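Local coordinates for parahox neighbor (Phaeodactylum tricornutum CCAP 1055/1, PDB 5Z5M), which probably catalyses the last two steps from 5-hydroxyisourate to (S)-allantoin in urate degradation, a hydrolysis and a stereoselective decarboxylation, at residues Glu34-Asp39 against Ala53-Ala58; Glu70-His75 against Glu160-Ile165; Asn113-Ala118 against Gly145-Thr150; Leu271-Asp276 against Tyr282-Leu287. All coordinates share one frame; numbering follows the deposited sequence.

Interaction 1: residues Glu34-Asp39 against Ala53-Ala58; sequences EALVKD and AAAMKA
Leu-36 of helix 30-38 meets Ala-55 and Met-56 of helix 49-61, and it carries the whole first side of this contact. Along 34-39 the first side chain of note is Glu-34. It turns to its own helix: Glu-34 OE1 forms a salt bridge with Lys-38 NZ at 2.8 Å, one turn further on. Leu-36 follows, and its CB points at the other helix. The CA atoms of Leu-36 and Met-56 are 6.7 Å apart, close for two helices, and the small Ala-55 probably helps to allow this. Leu-36 has its CG anti to the backbone N (chi1 -176°), which sends the two methyl branches toward helix 49-61. Leu-36 CD1 rests on the methyl of Ala-55, 3.7 Å from Ala-55 CB. Leu-36 CD2 reaches the base of the methionine chain, 4.1 Å from Met-56 CG. The two long side chains cross at about a right angle, and Met-56 bends at chi3 (68°) beyond the touching point. No hydrogen bond joins the segments; the contact is purely apolar. After Leu-36, Val-37 turns to helix 15-22, packing on Ser-15 and Ile-18. Leu-36 also touches Leu-22 of that helix, and Leu-52 and Ile-59 of helix 49-61. The contact therefore sits in a small helical core made by helices 15-22, 30-38 and 49-61 of the OHCU decarboxylase part.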
loop_
_atom_site.group_PDB
_atom_site.type_symbol
_atom_site.label_atom_id
_atom_site.label_comp_id
_atom_site.label_asym_id
_atom_site.label_seq_id
_atom_site.Cartn_x
_atom_site.Cartn_y
_atom_site.Cartn_z
ATOM N N GLU A 34 13.817 22.567 -36.932
ATOM C CA GLU A 34 14.291 23.875 -37.352
ATOM C C GLU A 34 14.354 24.833 -36.172
ATOM O O GLU A 34 15.398 25.422 -35.905
ATOM C CB GLU A 34 13.396 24.434 -38.452
ATOM C CG GLU A 34 13.531 23.680 -39.751
ATOM C CD GLU A 34 14.971 23.591 -40.223
ATOM O OE1 GLU A 34 15.680 24.618 -40.166
ATOM O OE2 GLU A 34 15.392 22.495 -40.653
ATOM N N ALA A 35 13.237 24.965 -35.460
ATOM C CA ALA A 35 13.182 25.789 -34.259
ATOM C C ALA A 35 14.257 25.371 -33.253
ATOM O O ALA A 35 14.865 26.215 -32.601
ATOM C CB ALA A 35 11.799 25.713 -33.628
ATOM N N LEU A 36 14.508 24.069 -33.155
ATOM C CA LEU A 36 15.505 23.548 -32.220
ATOM C C LEU A 36 16.920 24.054 -32.511
ATOM O O LEU A 36 17.580 24.616 -31.635
ATOM C CB LEU A 36 15.503 22.018 -32.236
ATOM C CG LEU A 36 16.445 21.367 -31.222
ATOM C CD1 LEU A 36 15.906 21.513 -29.806
ATOM C CD2 LEU A 36 16.727 19.905 -31.549
ATOM N N VAL A 37 17.384 23.859 -33.740
ATOM C CA VAL A 37 18.776 24.156 -34.085
ATOM C C VAL A 37 19.104 25.644 -34.189
ATOM O O VAL A 37 20.280 26.019 -34.199
ATOM C CB VAL A 37 19.172 23.482 -35.416
ATOM C CG1 VAL A 37 19.131 21.969 -35.277
ATOM C CG2 VAL A 37 18.253 23.935 -36.536
ATOM N N LYS A 38 18.082 26.492 -34.259
ATOM C CA LYS A 38 18.334 27.926 -34.399
ATOM C C LYS A 38 18.521 28.648 -33.063
ATOM O O LYS A 38 19.056 29.760 -33.028
ATOM C CB LYS A 38 17.225 28.585 -35.216
ATOM C CG LYS A 38 17.015 27.895 -36.551
ATOM C CD LYS A 38 15.739 28.329 -37.263
ATOM C CE LYS A 38 16.022 28.580 -38.743
ATOM N NZ LYS A 38 16.031 27.298 -39.514
ATOM N N ASP A 39 18.127 28.011 -31.964
ATOM C CA ASP A 39 18.524 28.499 -30.649
ATOM C C ASP A 39 19.781 27.739 -30.238
ATOM O O ASP A 39 19.718 26.746 -29.511
ATOM C CB ASP A 39 17.401 28.332 -29.626
ATOM C CG ASP A 39 17.544 29.282 -28.447
ATOM O OD1 ASP A 39 18.408 30.189 -28.512
ATOM O OD2 ASP A 39 16.785 29.138 -27.464
ATOM N N ALA A 53 14.790 15.293 -26.040
ATOM C CA ALA A 53 13.366 15.009 -26.184
ATOM C C ALA A 53 12.520 16.113 -25.559
ATOM O O ALA A 53 11.511 16.527 -26.133
ATOM C CB ALA A 53 13.024 13.664 -25.553
ATOM N N ALA A 54 12.946 16.584 -24.388
ATOM C CA ALA A 54 12.237 17.629 -23.655
ATOM C C ALA A 54 12.223 18.935 -24.437
ATOM O O ALA A 54 11.225 19.653 -24.445
ATOM C CB ALA A 54 12.881 17.848 -22.285
ATOM N N ALA A 55 13.354 19.238 -25.067
ATOM C CA ALA A 55 13.508 20.448 -25.861
ATOM C C ALA A 55 12.560 20.456 -27.065
ATOM O O ALA A 55 11.924 21.467 -27.357
ATOM C CB ALA A 55 14.947 20.592 -26.316
ATOM N N MET A 56 12.470 19.328 -27.764
ATOM C CA MET A 56 11.597 19.234 -28.931
ATOM C C MET A 56 10.133 19.229 -28.511
ATOM O O MET A 56 9.292 19.845 -29.169
ATOM C CB MET A 56 11.928 17.984 -29.753
ATOM C CG MET A 56 13.365 17.986 -30.272
ATOM S SD MET A 56 13.791 16.580 -31.318
ATOM C CE MET A 56 12.778 16.928 -32.750
ATOM N N LYS A 57 9.841 18.549 -27.405
ATOM C CA LYS A 57 8.491 18.521 -26.847
ATOM C C LYS A 57 8.020 19.932 -26.505
ATOM O O LYS A 57 6.874 20.297 -26.775
ATOM C CB LYS A 57 8.440 17.631 -25.600
ATOM C CG LYS A 57 7.048 17.464 -25.004
ATOM C CD LYS A 57 7.075 16.528 -23.795
ATOM C CE LYS A 57 5.684 16.348 -23.206
ATOM N NZ LYS A 57 5.674 15.368 -22.082
ATOM N N ALA A 58 8.910 20.718 -25.906
ATOM C CA ALA A 58 8.597 22.097 -25.530
ATOM C C ALA A 58 8.237 22.945 -26.747
ATOM O O ALA A 58 7.290 23.731 -26.706
ATOM C CB ALA A 58 9.764 22.720 -24.786
#

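Interaction 2: residues Glu70-His75 against Glu160-Ile165; sequences ELLCAH and EQVHKI
Val-162 of helix 151-173 is gripped by Leu-71 and Leu-72 of helix 65-73, two helices of the all-helical OHCU decarboxylase part. All three residues are buried and closely packed. Leu-71 brings its CD2 obliquely against the valine, with Leu-71 CD2 3.7 Å from Val-162 CG2, and the same methyl also lies near CB and CG1. Leu-72 arrives at about a right angle and sets its CD2 against the other branch, with Leu-72 CD2 3.7 Å from Val-162 CG1. The valine torsion (chi1 -58°) places CG1 anti to the carbonyl carbon and leaves CG2 between the backbone N and the carbonyl carbon. One branch is thereby offered to each leucine. The CA atoms of Leu-72 and Val-162 are 7.6 Å apart, the nearest pair.

The other side is less buried, though also tight. His-75, in the turn after the helix, and Ile-165 are both partly exposed. They approach from opposite directions. Ile-165 CD1 comes obliquely to the imidazole, 3.2 Å from His-75 NE2 and 3.4 Å from His-75 CE1. Ile-128 also touches His-75, and Ala-130 touches Ile-165. His-163 hydrogen-bonds to Tyr-26 OH and Asn-61 OD1.

No hydrogen bond or salt bridge crosses between the two segments. Methyl packing makes up the buried half, and Ile-165 probably limits how the imidazole of His-75 can shift without giving it a polar partner.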
loop_
_atom_site.group_PDB
_atom_site.type_symbol
_atom_site.label_atom_id
_atom_site.label_comp_id
_atom_site.label_asym_id
_atom_site.label_seq_id
_atom_site.Cartn_x
_atom_site.Cartn_y
_atom_site.Cartn_z
ATOM N N GLU A 70 -2.573 19.967 -36.963
ATOM C CA GLU A 70 -1.943 19.544 -38.209
ATOM C C GLU A 70 -0.889 18.467 -37.973
ATOM O O GLU A 70 -0.681 17.594 -38.816
ATOM C CB GLU A 70 -1.316 20.742 -38.933
ATOM C CG GLU A 70 -2.320 21.662 -39.619
ATOM C CD GLU A 70 -2.875 21.093 -40.922
ATOM O OE1 GLU A 70 -2.867 19.856 -41.104
ATOM O OE2 GLU A 70 -3.326 21.892 -41.773
ATOM N N LEU A 71 -0.216 18.531 -36.828
ATOM C CA LEU A 71 0.751 17.504 -36.477
ATOM C C LEU A 71 0.030 16.172 -36.280
ATOM O O LEU A 71 0.494 15.129 -36.737
ATOM C CB LEU A 71 1.528 17.895 -35.218
ATOM C CG LEU A 71 2.704 17.006 -34.806
ATOM C CD1 LEU A 71 3.834 17.860 -34.255
ATOM C CD2 LEU A 71 2.275 15.981 -33.773
ATOM N N LEU A 72 -1.110 16.216 -35.598
ATOM C CA LEU A 72 -1.918 15.018 -35.387
ATOM C C LEU A 72 -2.412 14.427 -36.708
ATOM O O LEU A 72 -2.337 13.219 -36.918
ATOM C CB LEU A 72 -3.112 15.324 -34.481
ATOM C CG LEU A 72 -2.811 15.750 -33.044
ATOM C CD1 LEU A 72 -4.100 15.934 -32.263
ATOM C CD2 LEU A 72 -1.894 14.744 -32.355
ATOM N N CYS A 73 -2.909 15.282 -37.597
ATOM C CA CYS A 73 -3.474 14.811 -38.860
ATOM C C CYS A 73 -2.400 14.286 -39.803
ATOM O O CYS A 73 -2.691 13.537 -40.735
ATOM C CB CYS A 73 -4.271 15.925 -39.540
ATOM S SG CYS A 73 -5.762 16.387 -38.634
ATOM N N ALA A 74 -1.157 14.678 -39.552
ATOM C CA ALA A 74 -0.040 14.208 -40.355
ATOM C C ALA A 74 0.307 12.772 -39.995
ATOM O O ALA A 74 1.011 12.089 -40.738
ATOM C CB ALA A 74 1.174 15.113 -40.166
ATOM N N HIS A 75 -0.193 12.314 -38.852
ATOM C CA HIS A 75 0.137 10.979 -38.381
ATOM C C HIS A 75 -0.627 9.913 -39.161
ATOM O O HIS A 75 -1.813 10.077 -39.456
ATOM C CB HIS A 75 -0.144 10.849 -36.883
ATOM C CG HIS A 75 0.760 9.883 -36.189
ATOM N ND1 HIS A 75 2.041 10.213 -35.801
ATOM C CD2 HIS A 75 0.578 8.590 -35.827
ATOM C CE1 HIS A 75 2.607 9.167 -35.224
ATOM N NE2 HIS A 75 1.742 8.169 -35.229
ATOM N N GLU A 160 -0.246 13.389 -26.264
ATOM C CA GLU A 160 0.606 12.577 -25.396
ATOM C C GLU A 160 1.170 11.396 -26.182
ATOM O O GLU A 160 2.347 11.064 -26.054
ATOM C CB GLU A 160 -0.168 12.092 -24.165
ATOM C CG GLU A 160 -0.439 13.195 -23.144
ATOM C CD GLU A 160 -1.333 12.760 -21.992
ATOM O OE1 GLU A 160 -1.867 11.624 -22.020
ATOM O OE2 GLU A 160 -1.497 13.565 -21.050
ATOM N N GLN A 161 0.331 10.778 -27.013
ATOM C CA GLN A 161 0.766 9.655 -27.836
ATOM C C GLN A 161 1.843 10.056 -28.853
ATOM O O GLN A 161 2.797 9.306 -29.058
ATOM C CB GLN A 161 -0.428 9.015 -28.560
ATOM C CG GLN A 161 -1.530 8.469 -27.632
ATOM C CD GLN A 161 -1.065 7.343 -26.710
ATOM O OE1 GLN A 161 -0.365 6.420 -27.129
ATOM N NE2 GLN A 161 -1.461 7.417 -25.447
ATOM N N VAL A 162 1.725 11.227 -29.486
ATOM C CA VAL A 162 2.732 11.591 -30.483
ATOM C C VAL A 162 4.085 11.882 -29.823
ATOM O O VAL A 162 5.125 11.602 -30.409
ATOM C CB VAL A 162 2.311 12.807 -31.362
ATOM C CG1 VAL A 162 0.997 12.523 -32.077
ATOM C CG2 VAL A 162 2.230 14.082 -30.555
ATOM N N HIS A 163 4.075 12.416 -28.606
ATOM C CA HIS A 163 5.328 12.645 -27.889
ATOM C C HIS A 163 5.969 11.319 -27.530
ATOM O O HIS A 163 7.189 11.199 -27.525
ATOM C CB HIS A 163 5.111 13.470 -26.617
ATOM C CG HIS A 163 4.741 14.897 -26.879
ATOM N ND1 HIS A 163 5.426 15.692 -27.769
ATOM C CD2 HIS A 163 3.766 15.673 -26.352
ATOM C CE1 HIS A 163 4.884 16.897 -27.789
ATOM N NE2 HIS A 163 3.877 16.913 -26.932
ATOM N N LYS A 164 5.139 10.324 -27.220
ATOM C CA LYS A 164 5.651 9.006 -26.878
ATOM C C LYS A 164 6.280 8.362 -28.107
ATOM O O LYS A 164 7.274 7.659 -28.002
ATOM C CB LYS A 164 4.537 8.117 -26.321
ATOM C CG LYS A 164 4.111 8.465 -24.908
ATOM C CD LYS A 164 2.724 7.911 -24.600
ATOM C CE LYS A 164 2.726 6.395 -24.544
ATOM N NZ LYS A 164 1.417 5.850 -24.078
ATOM N N ILE A 165 5.685 8.605 -29.270
ATOM C CA ILE A 165 6.212 8.082 -30.524
ATOM C C ILE A 165 7.522 8.783 -30.885
ATOM O O ILE A 165 8.464 8.153 -31.367
ATOM C CB ILE A 165 5.177 8.237 -31.659
ATOM C CG1 ILE A 165 4.026 7.260 -31.430
ATOM C CG2 ILE A 165 5.816 7.991 -33.017
ATOM C CD1 ILE A 165 2.794 7.551 -32.240
#

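Interaction 3: residues Asn113-Ala118 against Gly145-Thr150; sequences NSLNGA and GRVQHT
Segments 113-118 and 145-150 come closest at Leu-115 and Val-147, whose CA atoms are 7.0 Å apart; the first is helical, and the second contains a type I beta turn from Arg-146 to His-149, following helix 136-146. The contact joins two helices of the OHCU decarboxylase part. The turn is closed by the bond from His-149 N to Arg-146 O, at 3.2 Å. Val-147 lies inside it and points its side chain at helix 106-123. Its two methyls divide the work. CG1 of Val-147 meets the end of Leu-115, 4.0 Å from Leu-115 CD2. CG2 of Val-147 faces Ala-118, 4.1 Å from Ala-118 CB, one turn further along the helix. The chi1 of 72° puts CG1 between the backbone N and the carbonyl carbon, aimed at Leu-115, and CG2 anti to N, aimed at Ala-118. Leu-115 and Val-147 cross at about a right angle, and Leu-115 also touches Leu-143.

The polar side chains of the second segment serve other partners. Arg-146 forms a salt bridge with Glu-154, and His-149 ND1 hydrogen-bonds to the same carboxylate. Thr-150 is the N-cap of helix 151-173, with its OG1 bonded to Gln-153 N.

Three partly exposed residues make the contact, and no hydrogen bond joins the segments directly. The chemistry is light apolar packing at the surface. It is supplemented just beyond the segment, where Val-147 O accepts a hydrogen bond from Gln-122 NE2 of helix 106-123. The polar bonds around Glu-154 probably help to hold the turn that presents Val-147.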
loop_
_atom_site.group_PDB
_atom_site.type_symbol
_atom_site.label_atom_id
_atom_site.label_comp_id
_atom_site.label_asym_id
_atom_site.label_seq_id
_atom_site.Cartn_x
_atom_site.Cartn_y
_atom_site.Cartn_z
ATOM N N ASN A 113 -12.316 -1.458 -37.880
ATOM C CA ASN A 113 -12.618 -0.479 -38.916
ATOM C C ASN A 113 -13.753 0.449 -38.510
ATOM O O ASN A 113 -13.697 1.654 -38.746
ATOM C CB ASN A 113 -12.963 -1.180 -40.233
ATOM C CG ASN A 113 -11.774 -1.897 -40.840
ATOM O OD1 ASN A 113 -10.626 -1.546 -40.576
ATOM N ND2 ASN A 113 -12.044 -2.905 -41.659
ATOM N N SER A 114 -14.781 -0.124 -37.893
ATOM C CA SER A 114 -15.924 0.646 -37.427
ATOM C C SER A 114 -15.516 1.676 -36.375
ATOM O O SER A 114 -15.810 2.861 -36.514
ATOM C CB SER A 114 -16.999 -0.289 -36.864
ATOM O OG SER A 114 -18.173 0.430 -36.550
ATOM N N LEU A 115 -14.842 1.218 -35.323
ATOM C CA LEU A 115 -14.368 2.112 -34.273
ATOM C C LEU A 115 -13.417 3.176 -34.813
ATOM O O LEU A 115 -13.505 4.343 -34.439
ATOM C CB LEU A 115 -13.668 1.319 -33.168
ATOM C CG LEU A 115 -14.543 0.414 -32.300
ATOM C CD1 LEU A 115 -13.681 -0.410 -31.356
ATOM C CD2 LEU A 115 -15.578 1.226 -31.527
ATOM N N ASN A 116 -12.505 2.766 -35.689
ATOM C CA ASN A 116 -11.473 3.664 -36.187
ATOM C C ASN A 116 -12.090 4.732 -37.077
ATOM O O ASN A 116 -11.675 5.891 -37.058
ATOM C CB ASN A 116 -10.400 2.874 -36.941
ATOM C CG ASN A 116 -9.203 3.722 -37.322
ATOM O OD1 ASN A 116 -8.529 4.278 -36.459
ATOM N ND2 ASN A 116 -8.926 3.812 -38.618
ATOM N N GLY A 117 -13.103 4.333 -37.841
ATOM C CA GLY A 117 -13.873 5.271 -38.638
ATOM C C GLY A 117 -14.610 6.268 -37.762
ATOM O O GLY A 117 -14.513 7.475 -37.979
ATOM N N ALA A 118 -15.328 5.763 -36.760
ATOM C CA ALA A 118 -16.062 6.620 -35.832
ATOM C C ALA A 118 -15.137 7.625 -35.145
ATOM O O ALA A 118 -15.419 8.822 -35.123
ATOM C CB ALA A 118 -16.789 5.778 -34.795
ATOM N N GLY A 145 -12.453 2.213 -25.801
ATOM C CA GLY A 145 -12.617 3.143 -24.701
ATOM C C GLY A 145 -12.582 4.593 -25.150
ATOM O O GLY A 145 -13.463 5.378 -24.812
ATOM N N ARG A 146 -11.565 4.946 -25.928
ATOM C CA ARG A 146 -11.332 6.340 -26.284
ATOM C C ARG A 146 -12.350 6.883 -27.291
ATOM O O ARG A 146 -12.486 8.093 -27.458
ATOM C CB ARG A 146 -9.900 6.502 -26.808
ATOM C CG ARG A 146 -8.856 6.444 -25.685
ATOM C CD ARG A 146 -7.430 6.277 -26.195
ATOM N NE ARG A 146 -7.073 7.267 -27.206
ATOM C CZ ARG A 146 -5.961 7.220 -27.932
ATOM N NH1 ARG A 146 -5.083 6.240 -27.744
ATOM N NH2 ARG A 146 -5.720 8.156 -28.841
ATOM N N VAL A 147 -13.098 6.000 -27.940
ATOM C CA VAL A 147 -14.131 6.477 -28.853
ATOM C C VAL A 147 -15.302 7.051 -28.051
ATOM O O VAL A 147 -16.133 7.780 -28.590
ATOM C CB VAL A 147 -14.610 5.361 -29.802
ATOM C CG1 VAL A 147 -15.448 4.338 -29.046
ATOM C CG2 VAL A 147 -15.387 5.945 -30.972
ATOM N N GLN A 148 -15.342 6.750 -26.753
ATOM C CA GLN A 148 -16.392 7.267 -25.874
ATOM C C GLN A 148 -16.031 8.625 -25.256
ATOM O O GLN A 148 -16.841 9.238 -24.559
ATOM C CB GLN A 148 -16.697 6.262 -24.760
ATOM C CG GLN A 148 -17.010 4.859 -25.254
ATOM C CD GLN A 148 -17.283 3.891 -24.114
ATOM O OE1 GLN A 148 -18.045 4.192 -23.195
ATOM N NE2 GLN A 148 -16.647 2.729 -24.162
ATOM N N HIS A 149 -14.818 9.100 -25.521
ATOM C CA HIS A 149 -14.361 10.365 -24.953
ATOM C C HIS A 149 -14.733 11.568 -25.811
ATOM O O HIS A 149 -15.022 11.433 -26.998
ATOM C CB HIS A 149 -12.843 10.341 -24.751
ATOM C CG HIS A 149 -12.380 9.320 -23.763
ATOM N ND1 HIS A 149 -11.051 9.012 -23.581
ATOM C CD2 HIS A 149 -13.072 8.534 -22.903
ATOM C CE1 HIS A 149 -10.940 8.081 -22.649
ATOM N NE2 HIS A 149 -12.154 7.775 -22.221
ATOM N N THR A 150 -14.706 12.749 -25.196
ATOM C CA THR A 150 -14.905 14.008 -25.908
ATOM C C THR A 150 -13.702 14.329 -26.796
ATOM O O THR A 150 -12.594 13.850 -26.539
ATOM C CB THR A 150 -15.125 15.173 -24.923
ATOM O OG1 THR A 150 -13.901 15.445 -24.230
ATOM C CG2 THR A 150 -16.213 14.828 -23.916
#

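Interaction 4: residues Leu271-Asp276 against Tyr282-Leu287; sequences LRFGID and YHVPLL
Strand 268-275 and strand 281-289 run nearly opposite, 167° apart over the touching parts, with CA atoms 7.8 Å apart at Ile-275 and Tyr-282 and 8.6 Å at Phe-273 and Val-284. These are strands of the two facing sheets of a transthyretin-type beta sandwich, and they meet through side chains across its interior. Leu-271 and Val-284 slide past each other in opposite directions. Leu-271 CD2 meets Val-284 CG1 at 4.2 Å and also lies 3.9 Å from Pro-285 O. Val-284 holds CG1 anti to its backbone N and CG2 anti to its carbonyl carbon, which gives each methyl a different partner. Val-284 CG2 sits over one face of the Phe-273 ring, toward the rim, 4.1 Å from Phe-273 CE2. The Phe-273 ring also stacks with Trp-245 of its own sheet.

Tyr-282 makes the largest contribution. It runs alongside Ile-275 in the opposite sense. Ile-275 CG2 makes a CH-pi contact over the face, 4.3 Å from the centroid of the Tyr-282 ring and 15° off the normal. Ile-275 CG1 reaches Tyr-282 CD2 at 4.1 Å. Where strand 268-275 ends, Asp-276 N donates to Tyr-282 OH over 3.0 Å, with an N-H...O angle of 160°. With a phenylalanine in place of Tyr-282, the N-H of Asp-276 would probably be left without this acceptor. The carboxylate of Asp-276 has a partner of its own: Asp-276 OD1 accepts a hydrogen bond from Gln-263 N of the second subunit.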
loop_
_atom_site.group_PDB
_atom_site.type_symbol
_atom_site.label_atom_id
_atom_site.label_comp_id
_atom_site.label_asym_id
_atom_site.label_seq_id
_atom_site.Cartn_x
_atom_site.Cartn_y
_atom_site.Cartn_z
ATOM N N LEU A 271 7.933 -9.618 -9.767
ATOM C CA LEU A 271 7.608 -8.202 -9.922
ATOM C C LEU A 271 7.998 -7.771 -11.322
ATOM O O LEU A 271 9.172 -7.516 -11.597
ATOM C CB LEU A 271 8.330 -7.347 -8.872
ATOM C CG LEU A 271 7.582 -6.138 -8.298
ATOM C CD1 LEU A 271 6.325 -6.604 -7.592
ATOM C CD2 LEU A 271 8.463 -5.336 -7.334
ATOM N N ARG A 272 7.003 -7.701 -12.201
ATOM C CA ARG A 272 7.205 -7.389 -13.611
ATOM C C ARG A 272 7.059 -5.883 -13.847
ATOM O O ARG A 272 6.089 -5.276 -13.386
ATOM C CB ARG A 272 6.200 -8.175 -14.461
ATOM C CG ARG A 272 6.404 -8.107 -15.962
ATOM C CD ARG A 272 5.456 -9.087 -16.654
ATOM N NE ARG A 272 5.620 -10.443 -16.136
ATOM C CZ ARG A 272 4.772 -11.443 -16.360
ATOM N NH1 ARG A 272 3.694 -11.248 -17.099
ATOM N NH2 ARG A 272 5.002 -12.645 -15.844
ATOM N N PHE A 273 8.024 -5.286 -14.546
ATOM C CA PHE A 273 8.026 -3.839 -14.766
ATOM C C PHE A 273 8.806 -3.404 -16.011
ATOM O O PHE A 273 9.673 -4.126 -16.516
ATOM C CB PHE A 273 8.587 -3.120 -13.534
ATOM C CG PHE A 273 10.063 -3.333 -13.323
ATOM C CD1 PHE A 273 10.529 -4.483 -12.709
ATOM C CD2 PHE A 273 10.979 -2.384 -13.741
ATOM C CE1 PHE A 273 11.885 -4.682 -12.508
ATOM C CE2 PHE A 273 12.337 -2.577 -13.546
ATOM C CZ PHE A 273 12.791 -3.724 -12.929
ATOM N N GLY A 274 8.497 -2.205 -16.495
ATOM C CA GLY A 274 9.142 -1.680 -17.681
ATOM C C GLY A 274 10.055 -0.516 -17.362
ATOM O O GLY A 274 9.770 0.274 -16.456
ATOM N N ILE A 275 11.158 -0.427 -18.102
ATOM C CA ILE A 275 12.060 0.719 -18.048
ATOM C C ILE A 275 11.958 1.499 -19.360
ATOM O O ILE A 275 12.152 0.944 -20.436
ATOM C CB ILE A 275 13.514 0.293 -17.799
ATOM C CG1 ILE A 275 13.654 -0.261 -16.372
ATOM C CG2 ILE A 275 14.473 1.482 -18.014
ATOM C CD1 ILE A 275 14.945 -1.005 -16.136
ATOM N N ASP A 276 11.647 2.785 -19.269
ATOM C CA ASP A 276 11.353 3.574 -20.463
ATOM C C ASP A 276 12.450 4.586 -20.823
ATOM O O ASP A 276 12.497 5.066 -21.950
ATOM C CB ASP A 276 10.025 4.306 -20.279
ATOM C CG ASP A 276 9.589 5.054 -21.531
ATOM O OD1 ASP A 276 9.337 4.397 -22.565
ATOM O OD2 ASP A 276 9.509 6.301 -21.484
ATOM N N TYR A 282 15.914 4.465 -11.765
ATOM C CA TYR A 282 14.704 3.736 -11.407
ATOM C C TYR A 282 14.927 3.039 -10.079
ATOM O O TYR A 282 15.863 2.263 -9.931
ATOM C CB TYR A 282 14.328 2.712 -12.479
ATOM C CG TYR A 282 13.565 3.258 -13.666
ATOM C CD1 TYR A 282 14.120 4.222 -14.497
ATOM C CD2 TYR A 282 12.298 2.783 -13.972
ATOM C CE1 TYR A 282 13.421 4.707 -15.592
ATOM C CE2 TYR A 282 11.597 3.257 -15.060
ATOM C CZ TYR A 282 12.159 4.222 -15.864
ATOM O OH TYR A 282 11.465 4.695 -16.952
ATOM N N HIS A 283 14.077 3.332 -9.108
ATOM C CA HIS A 283 14.116 2.623 -7.837
ATOM C C HIS A 283 12.833 1.804 -7.711
ATOM O O HIS A 283 11.756 2.362 -7.557
ATOM C CB HIS A 283 14.262 3.601 -6.672
ATOM C CG HIS A 283 14.312 2.935 -5.335
ATOM N ND1 HIS A 283 15.422 2.246 -4.890
ATOM C CD2 HIS A 283 13.386 2.834 -4.354
ATOM C CE1 HIS A 283 15.178 1.761 -3.686
ATOM N NE2 HIS A 283 13.952 2.096 -3.338
ATOM N N VAL A 284 12.948 0.484 -7.800
ATOM C CA VAL A 284 11.768 -0.375 -7.779
ATOM C C VAL A 284 11.843 -1.322 -6.593
ATOM O O VAL A 284 12.369 -2.426 -6.707
ATOM C CB VAL A 284 11.631 -1.167 -9.099
ATOM C CG1 VAL A 284 10.365 -2.044 -9.086
ATOM C CG2 VAL A 284 11.597 -0.208 -10.275
ATOM N N PRO A 285 11.330 -0.871 -5.438
ATOM C CA PRO A 285 11.411 -1.589 -4.168
ATOM C C PRO A 285 10.261 -2.571 -3.937
ATOM O O PRO A 285 9.311 -2.628 -4.721
ATOM C CB PRO A 285 11.349 -0.459 -3.144
ATOM C CG PRO A 285 10.435 0.534 -3.779
ATOM C CD PRO A 285 10.657 0.433 -5.277
ATOM N N LEU A 286 10.360 -3.326 -2.849
ATOM C CA LEU A 286 9.298 -4.216 -2.407
ATOM C C LEU A 286 8.946 -3.928 -0.944
ATOM O O LEU A 286 9.820 -3.944 -0.071
ATOM C CB LEU A 286 9.720 -5.685 -2.572
ATOM C CG LEU A 286 8.720 -6.745 -2.105
ATOM C CD1 LEU A 286 7.506 -6.766 -3.030
ATOM C CD2 LEU A 286 9.368 -8.123 -2.019
ATOM N N LEU A 287 7.670 -3.653 -0.683
ATOM C CA LEU A 287 7.145 -3.583 0.678
ATOM C C LEU A 287 6.426 -4.894 0.935
ATOM O O LEU A 287 5.516 -5.229 0.193
ATOM C CB LEU A 287 6.186 -2.401 0.850
ATOM C CG LEU A 287 6.723 -0.972 1.006
ATOM C CD1 LEU A 287 7.563 -0.538 -0.185
ATOM C CD2 LEU A 287 5.564 -0.007 1.222
#

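In the fold
From the N terminus, interaction 1 comes first and closes a short loop between helices 30-38 and 49-61. Interaction 2 then opens on helix 65-73 and closes 85 residues later on helix 151-173. Interaction 3 lies wholly within that long loop, joining helix 106-123 to the end of helix 136-146. Helix 151-173 links the regions: Lys-57 CG of interaction 1 touches His-163 CE1 at 3.6 Å, and Gln-161 CG meets Arg-146 NH1 of interaction 3 at 4.2 Å. All three belong to the OHCU decarboxylase part. Interaction 4 follows in series, in the transthyretin-type part, and joins its two sheets. No contacts cross. Interactions 2, 3 and 4 each also touch the second subunit.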